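PDB 3TWO: mannitol dehydrogenase from Helicobacter pylori, which probably catalyses the NADP(H)-dependent interconversion of cinnamyl alcohols and their aldehydes, as a zinc-containing member of the medium-chain alcohol dehydrogenases. Local coordinates for residues G40-D45 / L158-I163; V180-F185 / M191-A196; K213-S218 / A335-V340. All coordinates share one frame; numbering follows the deposited sequence.

Contact 1: residues G40-D45 / L158-I163. With ZN (zinc ion), chain G; NDP (NADPH dihydro-nicotinamide-adenine-dinucleotide phosphate), chain F.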
loop_
_atom_site.group_PDB
_atom_site.type_symbol
_atom_site.label_atom_id
_atom_site.label_comp_id
_atom_site.label_asym_id
_atom_site.label_seq_id
_atom_site.Cartn_x
_atom_site.Cartn_y
_atom_site.Cartn_z
ATOM N N GLY B 40 24.344 13.565 -14.733
ATOM C CA GLY B 40 23.050 14.082 -14.233
ATOM C C GLY B 40 23.065 14.339 -12.740
ATOM O O GLY B 40 23.738 13.614 -11.957
ATOM N N ILE B 41 22.340 15.391 -12.333
ATOM C CA ILE B 41 22.128 15.655 -10.920
ATOM C C ILE B 41 20.721 15.186 -10.579
ATOM O O ILE B 41 19.770 15.666 -11.159
ATOM C CB ILE B 41 22.225 17.159 -10.634
ATOM C CG1 ILE B 41 23.647 17.669 -10.911
ATOM C CG2 ILE B 41 21.683 17.508 -9.205
ATOM C CD1 ILE B 41 23.748 19.149 -10.701
ATOM N N CYS B 42 20.603 14.247 -9.638
ATOM C CA CYS B 42 19.320 13.760 -9.216
ATOM C C CYS B 42 19.046 14.417 -7.824
ATOM O O CYS B 42 19.983 14.697 -7.097
ATOM C CB CYS B 42 19.468 12.238 -9.071
ATOM S SG CYS B 42 18.024 11.447 -8.308
ATOM N N HIS B 43 17.793 14.583 -7.441
ATOM C CA HIS B 43 17.487 15.110 -6.077
ATOM C C HIS B 43 17.952 14.158 -4.943
ATOM O O HIS B 43 18.174 14.598 -3.821
ATOM C CB HIS B 43 15.988 15.443 -5.925
ATOM C CG HIS B 43 15.680 16.566 -4.974
ATOM N ND1 HIS B 43 16.010 16.536 -3.627
ATOM C CD2 HIS B 43 14.966 17.710 -5.155
ATOM C CE1 HIS B 43 15.580 17.646 -3.038
ATOM N NE2 HIS B 43 14.927 18.367 -3.941
ATOM N N SER B 44 18.092 12.871 -5.246
ATOM C CA SER B 44 18.756 11.925 -4.315
ATOM C C SER B 44 20.155 12.386 -3.972
ATOM O O SER B 44 20.649 12.135 -2.831
ATOM C CB SER B 44 18.863 10.508 -4.944
ATOM O OG SER B 44 17.557 10.036 -5.234
ATOM N N ASP B 45 20.827 13.039 -4.934
ATOM C CA ASP B 45 22.173 13.552 -4.668
ATOM C C ASP B 45 22.147 14.554 -3.473
ATOM O O ASP B 45 23.041 14.582 -2.599
ATOM C CB ASP B 45 22.748 14.239 -5.910
ATOM C CG ASP B 45 22.948 13.271 -7.100
ATOM O OD1 ASP B 45 22.867 12.027 -6.985
ATOM O OD2 ASP B 45 23.216 13.771 -8.196
ATOM N N LEU B 158 18.758 9.169 -18.039
ATOM C CA LEU B 158 18.019 7.922 -18.202
ATOM C C LEU B 158 18.488 6.935 -17.162
ATOM O O LEU B 158 17.687 6.104 -16.728
ATOM C CB LEU B 158 18.220 7.285 -19.584
ATOM C CG LEU B 158 17.818 8.104 -20.758
ATOM C CD1 LEU B 158 18.340 7.439 -22.106
ATOM C CD2 LEU B 158 16.337 8.334 -20.732
ATOM N N LEU B 159 19.779 7.023 -16.746
ATOM C CA LEU B 159 20.336 6.017 -15.842
ATOM C C LEU B 159 19.688 5.992 -14.485
ATOM O O LEU B 159 19.804 4.992 -13.797
ATOM C CB LEU B 159 21.864 6.091 -15.719
ATOM C CG LEU B 159 22.729 5.460 -16.838
ATOM C CD1 LEU B 159 22.720 3.931 -16.632
ATOM C CD2 LEU B 159 22.253 5.815 -18.237
ATOM N N CYS B 160 19.030 7.075 -14.070
ATOM C CA CYS B 160 18.249 7.026 -12.815
ATOM C C CYS B 160 16.839 7.541 -12.956
ATOM O O CYS B 160 15.930 6.811 -12.722
ATOM C CB CYS B 160 18.901 7.797 -11.691
ATOM S SG CYS B 160 17.923 7.594 -10.200
ATOM N N ALA B 161 16.645 8.797 -13.313
ATOM C CA ALA B 161 15.287 9.297 -13.671
ATOM C C ALA B 161 14.500 8.430 -14.651
ATOM O O ALA B 161 13.279 8.197 -14.478
ATOM C CB ALA B 161 15.374 10.749 -14.228
ATOM N N GLY B 162 15.179 7.990 -15.706
ATOM C CA GLY B 162 14.535 7.134 -16.719
ATOM C C GLY B 162 14.084 5.770 -16.152
ATOM O O GLY B 162 12.917 5.495 -16.160
ATOM N N ILE B 163 15.003 4.936 -15.643
ATOM C CA ILE B 163 14.561 3.641 -15.083
ATOM C C ILE B 163 13.546 3.762 -13.914
ATOM O O ILE B 163 12.631 2.976 -13.821
ATOM C CB ILE B 163 15.716 2.716 -14.646
ATOM C CG1 ILE B 163 15.110 1.358 -14.228
ATOM C CG2 ILE B 163 16.580 3.356 -13.424
ATOM C CD1 ILE B 163 14.404 0.609 -15.347
HETATM ZN ZN ZN G . 18.622 9.021 -8.395
HETATM P PA NDP F . 13.653 17.235 -8.581
HETATM O O1A NDP F . 13.540 18.355 -7.633
HETATM O O2A NDP F . 13.748 17.352 -10.148
HETATM O O5B NDP F . 12.041 17.262 -8.821
HETATM C C5B NDP F . 11.045 17.344 -7.667
HETATM C C4B NDP F . 9.780 18.013 -8.193
HETATM O O4B NDP F . 8.595 17.956 -7.294
HETATM C C3B NDP F . 10.084 19.503 -8.468
HETATM O O3B NDP F . 9.545 19.826 -9.806
HETATM C C2B NDP F . 9.281 20.222 -7.351
HETATM O O2B NDP F . 8.879 21.493 -7.896
HETATM C C1B NDP F . 8.023 19.330 -7.230
HETATM N N9A NDP F . 7.438 19.316 -5.869
HETATM C C8A NDP F . 8.132 19.462 -4.717
HETATM N N7A NDP F . 7.263 19.332 -3.728
HETATM C C5A NDP F . 6.053 19.110 -4.235
HETATM C C6A NDP F . 4.806 18.904 -3.674
HETATM N N6A NDP F . 4.576 18.907 -2.316
HETATM N N1A NDP F . 3.798 18.724 -4.521
HETATM C C2A NDP F . 3.940 18.694 -5.828
HETATM N N3A NDP F . 5.113 18.871 -6.388
HETATM C C4A NDP F . 6.176 19.096 -5.596
HETATM O O3 NDP F . 13.550 15.771 -7.999
HETATM P PN NDP F . 13.853 14.472 -8.742
HETATM O O1N NDP F . 12.869 14.199 -9.814
HETATM O O2N NDP F . 15.341 14.243 -9.114
HETATM O O5D NDP F . 13.629 13.435 -7.579
HETATM C C5D NDP F . 12.336 13.520 -6.807
HETATM C C4D NDP F . 12.386 12.567 -5.539
HETATM O O4D NDP F . 12.563 11.267 -6.133
HETATM C C3D NDP F . 13.575 12.789 -4.564
HETATM O O3D NDP F . 13.091 12.602 -3.205
HETATM C C2D NDP F . 14.559 11.690 -5.028
HETATM O O2D NDP F . 15.361 11.284 -3.975
HETATM C C1D NDP F . 13.563 10.554 -5.359
HETATM N N1N NDP F . 14.147 9.433 -6.171
HETATM C C2N NDP F . 13.786 8.111 -5.829
HETATM C C3N NDP F . 14.290 7.035 -6.543
HETATM C C7N NDP F . 13.806 5.628 -6.199
HETATM O O7N NDP F . 12.729 5.454 -5.606
HETATM N N7N NDP F . 14.473 4.651 -6.803
HETATM C C4N NDP F . 15.207 7.269 -7.595
HETATM C C5N NDP F . 15.551 8.598 -7.978
HETATM C C6N NDP F . 15.046 9.671 -7.275
HETATM P P2B NDP F . 8.927 22.830 -7.085
HETATM O O1X NDP F . 9.698 23.871 -8.090
HETATM O O2X NDP F . 7.577 23.197 -6.644
HETATM O O3X NDP F . 9.914 22.608 -5.859
#

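Contact 2: residues V180-F185 / M191-A196. With NDP (NADPH dihydro-nicotinamide-adenine-dinucleotide phosphate), chain F.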
loop_
_atom_site.group_PDB
_atom_site.type_symbol
_atom_site.label_atom_id
_atom_site.label_comp_id
_atom_site.label_asym_id
_atom_site.label_seq_id
_atom_site.Cartn_x
_atom_site.Cartn_y
_atom_site.Cartn_z
ATOM N N VAL B 180 -3.395 8.339 -15.842
ATOM C CA VAL B 180 -2.147 8.386 -15.069
ATOM C C VAL B 180 -1.950 9.789 -14.450
ATOM O O VAL B 180 -2.005 10.819 -15.149
ATOM C CB VAL B 180 -0.962 8.091 -16.040
ATOM C CG1 VAL B 180 0.386 8.606 -15.522
ATOM C CG2 VAL B 180 -0.919 6.643 -16.373
ATOM N N GLY B 181 -1.746 9.853 -13.134
ATOM C CA GLY B 181 -1.298 11.114 -12.500
ATOM C C GLY B 181 0.213 11.059 -12.201
ATOM O O GLY B 181 0.759 10.014 -11.811
ATOM N N VAL B 182 0.877 12.204 -12.350
ATOM C CA VAL B 182 2.273 12.340 -12.009
ATOM C C VAL B 182 2.378 13.468 -10.969
ATOM O O VAL B 182 2.068 14.621 -11.251
ATOM C CB VAL B 182 3.195 12.632 -13.230
ATOM C CG1 VAL B 182 4.665 12.725 -12.761
ATOM C CG2 VAL B 182 3.063 11.544 -14.285
ATOM N N ALA B 183 2.791 13.117 -9.757
ATOM C CA ALA B 183 2.916 14.127 -8.717
ATOM C C ALA B 183 4.405 14.575 -8.607
ATOM O O ALA B 183 5.311 13.743 -8.349
ATOM C CB ALA B 183 2.379 13.552 -7.392
ATOM N N GLY B 184 4.659 15.869 -8.777
ATOM C CA GLY B 184 6.020 16.392 -8.765
ATOM C C GLY B 184 6.549 16.454 -10.193
ATOM O O GLY B 184 6.846 15.438 -10.788
ATOM N N PHE B 185 6.629 17.652 -10.769
ATOM C CA PHE B 185 6.922 17.756 -12.195
ATOM C C PHE B 185 8.358 18.204 -12.404
ATOM O O PHE B 185 8.603 19.260 -12.995
ATOM C CB PHE B 185 5.907 18.709 -12.878
ATOM C CG PHE B 185 6.000 18.771 -14.391
ATOM C CD1 PHE B 185 6.163 17.602 -15.165
ATOM C CD2 PHE B 185 5.827 20.006 -15.059
ATOM C CE1 PHE B 185 6.178 17.657 -16.604
ATOM C CE2 PHE B 185 5.882 20.077 -16.467
ATOM C CZ PHE B 185 6.030 18.871 -17.242
ATOM N N MET B 191 10.201 12.689 -16.879
ATOM C CA MET B 191 10.373 11.335 -17.511
ATOM C C MET B 191 9.074 10.480 -17.432
ATOM O O MET B 191 8.690 9.812 -18.418
ATOM C CB MET B 191 11.552 10.557 -16.879
ATOM C CG MET B 191 12.902 11.134 -17.244
ATOM S SD MET B 191 13.076 11.512 -19.005
ATOM C CE MET B 191 12.900 9.936 -19.849
ATOM N N ALA B 192 8.425 10.483 -16.259
ATOM C CA ALA B 192 7.134 9.692 -16.037
ATOM C C ALA B 192 6.087 10.172 -17.037
ATOM O O ALA B 192 5.391 9.371 -17.687
ATOM C CB ALA B 192 6.570 9.952 -14.631
ATOM N N VAL B 193 5.957 11.499 -17.135
ATOM C CA VAL B 193 5.088 12.102 -18.147
ATOM C C VAL B 193 5.373 11.612 -19.592
ATOM O O VAL B 193 4.469 11.179 -20.291
ATOM C CB VAL B 193 5.103 13.654 -18.076
ATOM C CG1 VAL B 193 4.405 14.252 -19.376
ATOM C CG2 VAL B 193 4.365 14.154 -16.841
ATOM N N LYS B 194 6.635 11.670 -20.027
ATOM C CA LYS B 194 6.982 11.240 -21.365
ATOM C C LYS B 194 6.696 9.770 -21.622
ATOM O O LYS B 194 6.123 9.434 -22.653
ATOM C CB LYS B 194 8.439 11.560 -21.702
ATOM C CG LYS B 194 8.669 13.077 -21.792
ATOM C CD LYS B 194 10.116 13.431 -21.433
ATOM C CE LYS B 194 10.498 14.816 -21.910
ATOM N NZ LYS B 194 11.088 14.718 -23.255
ATOM N N TYR B 195 7.091 8.908 -20.694
ATOM C CA TYR B 195 6.845 7.488 -20.866
ATOM C C TYR B 195 5.339 7.239 -20.893
ATOM O O TYR B 195 4.872 6.521 -21.747
ATOM C CB TYR B 195 7.514 6.637 -19.736
ATOM C CG TYR B 195 9.038 6.589 -19.833
ATOM C CD1 TYR B 195 9.857 6.778 -18.690
ATOM C CD2 TYR B 195 9.658 6.339 -21.055
ATOM C CE1 TYR B 195 11.236 6.767 -18.781
ATOM C CE2 TYR B 195 11.028 6.274 -21.160
ATOM C CZ TYR B 195 11.819 6.507 -20.019
ATOM O OH TYR B 195 13.197 6.477 -20.176
ATOM N N ALA B 196 4.591 7.797 -19.940
ATOM C CA ALA B 196 3.116 7.498 -19.908
ATOM C C ALA B 196 2.423 7.964 -21.151
ATOM O O ALA B 196 1.607 7.239 -21.684
ATOM C CB ALA B 196 2.429 8.050 -18.656
HETATM P PA NDP F . 13.653 17.235 -8.581
HETATM O O1A NDP F . 13.540 18.355 -7.633
HETATM O O2A NDP F . 13.748 17.352 -10.148
HETATM O O5B NDP F . 12.041 17.262 -8.821
HETATM C C5B NDP F . 11.045 17.344 -7.667
HETATM C C4B NDP F . 9.780 18.013 -8.193
HETATM O O4B NDP F . 8.595 17.956 -7.294
HETATM C C3B NDP F . 10.084 19.503 -8.468
HETATM O O3B NDP F . 9.545 19.826 -9.806
HETATM C C2B NDP F . 9.281 20.222 -7.351
HETATM O O2B NDP F . 8.879 21.493 -7.896
HETATM C C1B NDP F . 8.023 19.330 -7.230
HETATM N N9A NDP F . 7.438 19.316 -5.869
HETATM C C8A NDP F . 8.132 19.462 -4.717
HETATM N N7A NDP F . 7.263 19.332 -3.728
HETATM C C5A NDP F . 6.053 19.110 -4.235
HETATM C C6A NDP F . 4.806 18.904 -3.674
HETATM N N6A NDP F . 4.576 18.907 -2.316
HETATM N N1A NDP F . 3.798 18.724 -4.521
HETATM C C2A NDP F . 3.940 18.694 -5.828
HETATM N N3A NDP F . 5.113 18.871 -6.388
HETATM C C4A NDP F . 6.176 19.096 -5.596
HETATM O O3 NDP F . 13.550 15.771 -7.999
HETATM P PN NDP F . 13.853 14.472 -8.742
HETATM O O1N NDP F . 12.869 14.199 -9.814
HETATM O O2N NDP F . 15.341 14.243 -9.114
HETATM O O5D NDP F . 13.629 13.435 -7.579
HETATM C C5D NDP F . 12.336 13.520 -6.807
HETATM C C4D NDP F . 12.386 12.567 -5.539
HETATM O O4D NDP F . 12.563 11.267 -6.133
HETATM C C3D NDP F . 13.575 12.789 -4.564
HETATM O O3D NDP F . 13.091 12.602 -3.205
HETATM C C2D NDP F . 14.559 11.690 -5.028
HETATM O O2D NDP F . 15.361 11.284 -3.975
HETATM C C1D NDP F . 13.563 10.554 -5.359
HETATM N N1N NDP F . 14.147 9.433 -6.171
HETATM C C2N NDP F . 13.786 8.111 -5.829
HETATM C C3N NDP F . 14.290 7.035 -6.543
HETATM C C7N NDP F . 13.806 5.628 -6.199
HETATM O O7N NDP F . 12.729 5.454 -5.606
HETATM N N7N NDP F . 14.473 4.651 -6.803
HETATM C C4N NDP F . 15.207 7.269 -7.595
HETATM C C5N NDP F . 15.551 8.598 -7.978
HETATM C C6N NDP F . 15.046 9.671 -7.275
HETATM P P2B NDP F . 8.927 22.830 -7.085
HETATM O O1X NDP F . 9.698 23.871 -8.090
HETATM O O2X NDP F . 7.577 23.197 -6.644
HETATM O O3X NDP F . 9.914 22.608 -5.859
#

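Contact 3: residues K213-S218 / A335-V340. With NDP (NADPH dihydro-nicotinamide-adenine-dinucleotide phosphate), chain F.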
loop_
_atom_site.group_PDB
_atom_site.type_symbol
_atom_site.label_atom_id
_atom_site.label_comp_id
_atom_site.label_asym_id
_atom_site.label_seq_id
_atom_site.Cartn_x
_atom_site.Cartn_y
_atom_site.Cartn_z
ATOM N N LYS B 213 3.493 24.754 -16.792
ATOM C CA LYS B 213 2.282 24.208 -17.413
ATOM C C LYS B 213 2.423 24.083 -18.953
ATOM O O LYS B 213 2.072 23.057 -19.511
ATOM C CB LYS B 213 1.073 25.066 -17.053
ATOM C CG LYS B 213 -0.143 24.731 -17.816
ATOM C CD LYS B 213 -1.372 25.277 -17.163
ATOM C CE LYS B 213 -2.638 24.617 -17.839
ATOM N NZ LYS B 213 -3.791 25.418 -17.461
ATOM N N GLN B 214 2.950 25.115 -19.618
ATOM C CA GLN B 214 3.208 25.062 -21.062
ATOM C C GLN B 214 4.123 23.930 -21.448
ATOM O O GLN B 214 3.889 23.308 -22.463
ATOM C CB GLN B 214 3.813 26.373 -21.612
ATOM C CG GLN B 214 2.759 27.516 -21.794
ATOM C CD GLN B 214 1.437 27.049 -22.519
ATOM O OE1 GLN B 214 0.359 27.093 -21.912
ATOM N NE2 GLN B 214 1.543 26.577 -23.770
ATOM N N ASP B 215 5.168 23.665 -20.674
ATOM C CA ASP B 215 5.989 22.478 -21.005
ATOM C C ASP B 215 5.170 21.190 -20.825
ATOM O O ASP B 215 5.307 20.273 -21.622
ATOM C CB ASP B 215 7.283 22.375 -20.216
ATOM C CG ASP B 215 8.021 23.686 -20.135
ATOM O OD1 ASP B 215 8.884 23.982 -20.992
ATOM O OD2 ASP B 215 7.721 24.433 -19.208
ATOM N N ALA B 216 4.297 21.144 -19.815
ATOM C CA ALA B 216 3.425 19.962 -19.629
ATOM C C ALA B 216 2.565 19.753 -20.883
ATOM O O ALA B 216 2.555 18.677 -21.472
ATOM C CB ALA B 216 2.553 20.135 -18.436
ATOM N N LEU B 217 1.902 20.818 -21.311
ATOM C CA LEU B 217 1.017 20.758 -22.471
ATOM C C LEU B 217 1.782 20.335 -23.697
ATOM O O LEU B 217 1.339 19.495 -24.475
ATOM C CB LEU B 217 0.298 22.121 -22.687
ATOM C CG LEU B 217 -0.731 22.558 -21.625
ATOM C CD1 LEU B 217 -1.229 23.994 -22.003
ATOM C CD2 LEU B 217 -1.937 21.624 -21.650
ATOM N N SER B 218 2.989 20.848 -23.812
ATOM C CA SER B 218 3.807 20.537 -24.950
ATOM C C SER B 218 4.190 19.030 -24.945
ATOM O O SER B 218 4.382 18.413 -25.995
ATOM C CB SER B 218 5.037 21.412 -24.865
ATOM O OG SER B 218 5.795 21.188 -25.991
ATOM N N ALA B 335 14.018 25.317 -10.265
ATOM C CA ALA B 335 14.682 24.456 -11.248
ATOM C C ALA B 335 13.725 24.222 -12.411
ATOM O O ALA B 335 12.537 24.600 -12.326
ATOM C CB ALA B 335 15.152 23.106 -10.603
ATOM N N LYS B 336 14.208 23.647 -13.515
ATOM C CA LYS B 336 13.309 23.376 -14.629
ATOM C C LYS B 336 13.061 21.853 -14.626
ATOM O O LYS B 336 12.052 21.366 -14.017
ATOM C CB LYS B 336 13.897 23.907 -15.954
ATOM C CG LYS B 336 12.821 24.077 -17.080
ATOM C CD LYS B 336 13.447 23.974 -18.510
ATOM C CE LYS B 336 12.397 23.842 -19.628
ATOM N NZ LYS B 336 11.444 25.013 -19.553
ATOM N N PHE B 337 13.953 21.098 -15.275
ATOM C CA PHE B 337 13.855 19.652 -15.225
ATOM C C PHE B 337 15.179 19.081 -14.716
ATOM O O PHE B 337 15.471 19.242 -13.500
ATOM C CB PHE B 337 13.274 19.066 -16.531
ATOM C CG PHE B 337 11.873 19.631 -16.868
ATOM C CD1 PHE B 337 11.691 20.583 -17.903
ATOM C CD2 PHE B 337 10.749 19.254 -16.133
ATOM C CE1 PHE B 337 10.411 21.076 -18.209
ATOM C CE2 PHE B 337 9.473 19.762 -16.434
ATOM C CZ PHE B 337 9.319 20.682 -17.492
ATOM N N ARG B 338 15.990 18.458 -15.582
ATOM C CA ARG B 338 17.284 17.924 -15.131
ATOM C C ARG B 338 18.393 18.909 -15.421
ATOM O O ARG B 338 18.414 19.510 -16.524
ATOM C CB ARG B 338 17.591 16.543 -15.773
ATOM C CG ARG B 338 17.130 15.357 -14.900
ATOM C CD ARG B 338 18.179 15.079 -13.810
ATOM N NE ARG B 338 17.928 13.871 -13.038
ATOM C CZ ARG B 338 17.119 13.790 -11.981
ATOM N NH1 ARG B 338 16.376 14.836 -11.622
ATOM N NH2 ARG B 338 16.999 12.633 -11.342
ATOM N N TYR B 339 19.316 19.055 -14.460
ATOM C CA TYR B 339 20.667 19.639 -14.719
ATOM C C TYR B 339 21.642 18.521 -15.076
ATOM O O TYR B 339 21.577 17.394 -14.496
ATOM C CB TYR B 339 21.229 20.392 -13.501
ATOM C CG TYR B 339 20.483 21.679 -13.174
ATOM C CD1 TYR B 339 19.554 21.724 -12.111
ATOM C CD2 TYR B 339 20.669 22.833 -13.940
ATOM C CE1 TYR B 339 18.871 22.912 -11.808
ATOM C CE2 TYR B 339 19.987 24.016 -13.663
ATOM C CZ TYR B 339 19.108 24.049 -12.602
ATOM O OH TYR B 339 18.434 25.202 -12.345
ATOM N N VAL B 340 22.519 18.803 -16.049
ATOM C CA VAL B 340 23.528 17.828 -16.406
ATOM C C VAL B 340 24.905 18.497 -16.466
ATOM O O VAL B 340 25.058 19.569 -17.099
ATOM C CB VAL B 340 23.234 17.149 -17.718
ATOM C CG1 VAL B 340 24.450 16.324 -18.105
ATOM C CG2 VAL B 340 21.963 16.268 -17.627
HETATM P PA NDP F . 13.653 17.235 -8.581
HETATM O O1A NDP F . 13.540 18.355 -7.633
HETATM O O2A NDP F . 13.748 17.352 -10.148
HETATM O O5B NDP F . 12.041 17.262 -8.821
HETATM C C5B NDP F . 11.045 17.344 -7.667
HETATM C C4B NDP F . 9.780 18.013 -8.193
HETATM O O4B NDP F . 8.595 17.956 -7.294
HETATM C C3B NDP F . 10.084 19.503 -8.468
HETATM O O3B NDP F . 9.545 19.826 -9.806
HETATM C C2B NDP F . 9.281 20.222 -7.351
HETATM O O2B NDP F . 8.879 21.493 -7.896
HETATM C C1B NDP F . 8.023 19.330 -7.230
HETATM N N9A NDP F . 7.438 19.316 -5.869
HETATM C C8A NDP F . 8.132 19.462 -4.717
HETATM N N7A NDP F . 7.263 19.332 -3.728
HETATM C C5A NDP F . 6.053 19.110 -4.235
HETATM C C6A NDP F . 4.806 18.904 -3.674
HETATM N N6A NDP F . 4.576 18.907 -2.316
HETATM N N1A NDP F . 3.798 18.724 -4.521
HETATM C C2A NDP F . 3.940 18.694 -5.828
HETATM N N3A NDP F . 5.113 18.871 -6.388
HETATM C C4A NDP F . 6.176 19.096 -5.596
HETATM O O3 NDP F . 13.550 15.771 -7.999
HETATM P PN NDP F . 13.853 14.472 -8.742
HETATM O O1N NDP F . 12.869 14.199 -9.814
HETATM O O2N NDP F . 15.341 14.243 -9.114
HETATM O O5D NDP F . 13.629 13.435 -7.579
HETATM C C5D NDP F . 12.336 13.520 -6.807
HETATM C C4D NDP F . 12.386 12.567 -5.539
HETATM O O4D NDP F . 12.563 11.267 -6.133
HETATM C C3D NDP F . 13.575 12.789 -4.564
HETATM O O3D NDP F . 13.091 12.602 -3.205
HETATM C C2D NDP F . 14.559 11.690 -5.028
HETATM O O2D NDP F . 15.361 11.284 -3.975
HETATM C C1D NDP F . 13.563 10.554 -5.359
HETATM N N1N NDP F . 14.147 9.433 -6.171
HETATM C C2N NDP F . 13.786 8.111 -5.829
HETATM C C3N NDP F . 14.290 7.035 -6.543
HETATM C C7N NDP F . 13.806 5.628 -6.199
HETATM O O7N NDP F . 12.729 5.454 -5.606
HETATM N N7N NDP F . 14.473 4.651 -6.803
HETATM C C4N NDP F . 15.207 7.269 -7.595
HETATM C C5N NDP F . 15.551 8.598 -7.978
HETATM C C6N NDP F . 15.046 9.671 -7.275
HETATM P P2B NDP F . 8.927 22.830 -7.085
HETATM O O1X NDP F . 9.698 23.871 -8.090
HETATM O O2X NDP F . 7.577 23.197 -6.644
HETATM O O3X NDP F . 9.914 22.608 -5.859
#

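Contact 1: residues G40-D45 / L158-I163
Cys-42 and Cys-160 meet through a shared zinc ion, with Cys-42 SG 4.3 Å from Cys-160 SG. Followed outward, Cys-42 begins with a CB that points to the 158-163 helix and already lies 3.4 Å from the zinc. Its SG is swung away from the backbone N (chi1 171°) and there does three things: it binds the zinc at 2.5 Å, takes the N-H of Ser-44, and packs against C6N of the NADPH nicotinamide. The bond from Ser-44 is a capping bond, since Cys-42 is the N-cap of helix 43-49; in return Cys-42 N donates to Asp-45 OD2, reaching it from above the carboxylate plane, and a capping box results. This is the catalytic-type zinc site of the medium-chain dehydrogenases, set between the GroES-like part and the helix 158-171, and His-64 supplies a further ligand. Cys-160 approaches from the other segment, its SG 2.4 Å from the zinc and 3.4 Å from C5N of the nicotinamide, so the two sulfurs lie beside neighbouring carbons of the ring, C6N and C5N. The first turn of helix 43-49 also grips the cofactor. His-43 N gives a nearly straight hydrogen bond (167°) to O2N of the NADPH, and Ser-44 OG shares one of 2.8 Å with the ribose hydroxyl O2D. The His-43 ring presents its edge to O1A of the diphosphate.

Contact 2: residues V180-F185 / M191-A196
Val-182 and Val-193 pack methyl to methyl, CG2 to CG2 at 3.9 Å, with their side chains crossing at about a right angle. All the contacts between the segments are apolar, and no hydrogen bond links them. On the strand, Val-182 spreads both methyls over the helix: CG1, turned away from the backbone N (chi1 -179°), lies 3.8 Å from Ala-192 CB, while CG2 touches that same CB as well as Val-193 CG2. Two residues back on the strand, Val-180 CG1 meets the CB of Ala-196, one helical turn after Ala-192, also at 3.8 Å. Strand and helix run nearly antiparallel, at 165°, with their axes 8.9 Å apart, a close approach consistent with the small side chains of Ala-192 and Ala-196 facing the strand. This is the first strand and helix of the beta-alpha-beta unit 179-183, 187-198, 202-206, where the Rossmann fold binds its dinucleotide. Beyond the strand's C-terminal end, the Phe-185 ring adds an apolar contact, with CE1 4.0 Å from Val-193 CG2, which approaches the ring obliquely. The closest approaches to the cofactor are by backbone atoms. Gly-184 CA, in the first glycine of a sequence that fits the GxGxxG pattern, lies 3.4 Å from O4B of the NADPH adenosine ribose, and Phe-185 C lies 3.3 Å from its O3B.

Contact 3: residues K213-S218 / A335-V340
The contact bridges the nucleotide-binding domain and the chain returning to the catalytic domain, with helix 213-218 on one side and the loop entering strand 338-342 on the other. Asp-215 and Lys-336 form a salt bridge in which Lys-336 NZ donates to Asp-215 OD1 at 3.1 Å. The ammonium comes from above the carboxylate plane, 45° out of it, and the two side chains cross at about a right angle. Lys-336 is extended as far as CE and then bends at its last torsion (chi4 56°), which turns NZ to the acid. On the apolar side of the same residue, Asp-215 CB sits at the edge of the Phe-337 ring, 3.8 Å from CZ, while the carboxylate and ring planes stand 82° apart. Polar and apolar halves of one aspartate are thus used together. At the start of the strand, Arg-338 turns to the cofactor instead: NH1 donates to O2N of the NADPH diphosphate at 2.8 Å, NH2 adds a weak bond to the same oxygen, and Glu-65 pairs with NE. Phe-337 meets Phe-185 edge-to-face and also touches helix 187-198, while strand 338-342 runs parallel to strand 315-318 and antiparallel to strand 31-40.

How the contacts relate
Along the chain the contacts come in series: contact 1 closes before contact 2 opens, and contact 3 follows. Centres of contacts 1 and 2 lie about 15 Å apart, as do those of 1 and 3, while those of 2 and 3 are about 12 Å apart. Helix 158-171 leads directly to strand 179-183, and Leu-158 and Ala-161 pack on Met-191 of contact 2. The backbone of contact 3 reaches that of contact 1, with Tyr-339 O 3.0 Å from Ile-41 N, a probable hydrogen bond. Phe-185 packs on Ala-216 of contact 3. All three segment pairs touch one NADPH, so the cofactor spans the zinc site, the Rossmann strand and the returning chain at the junction of the two domains.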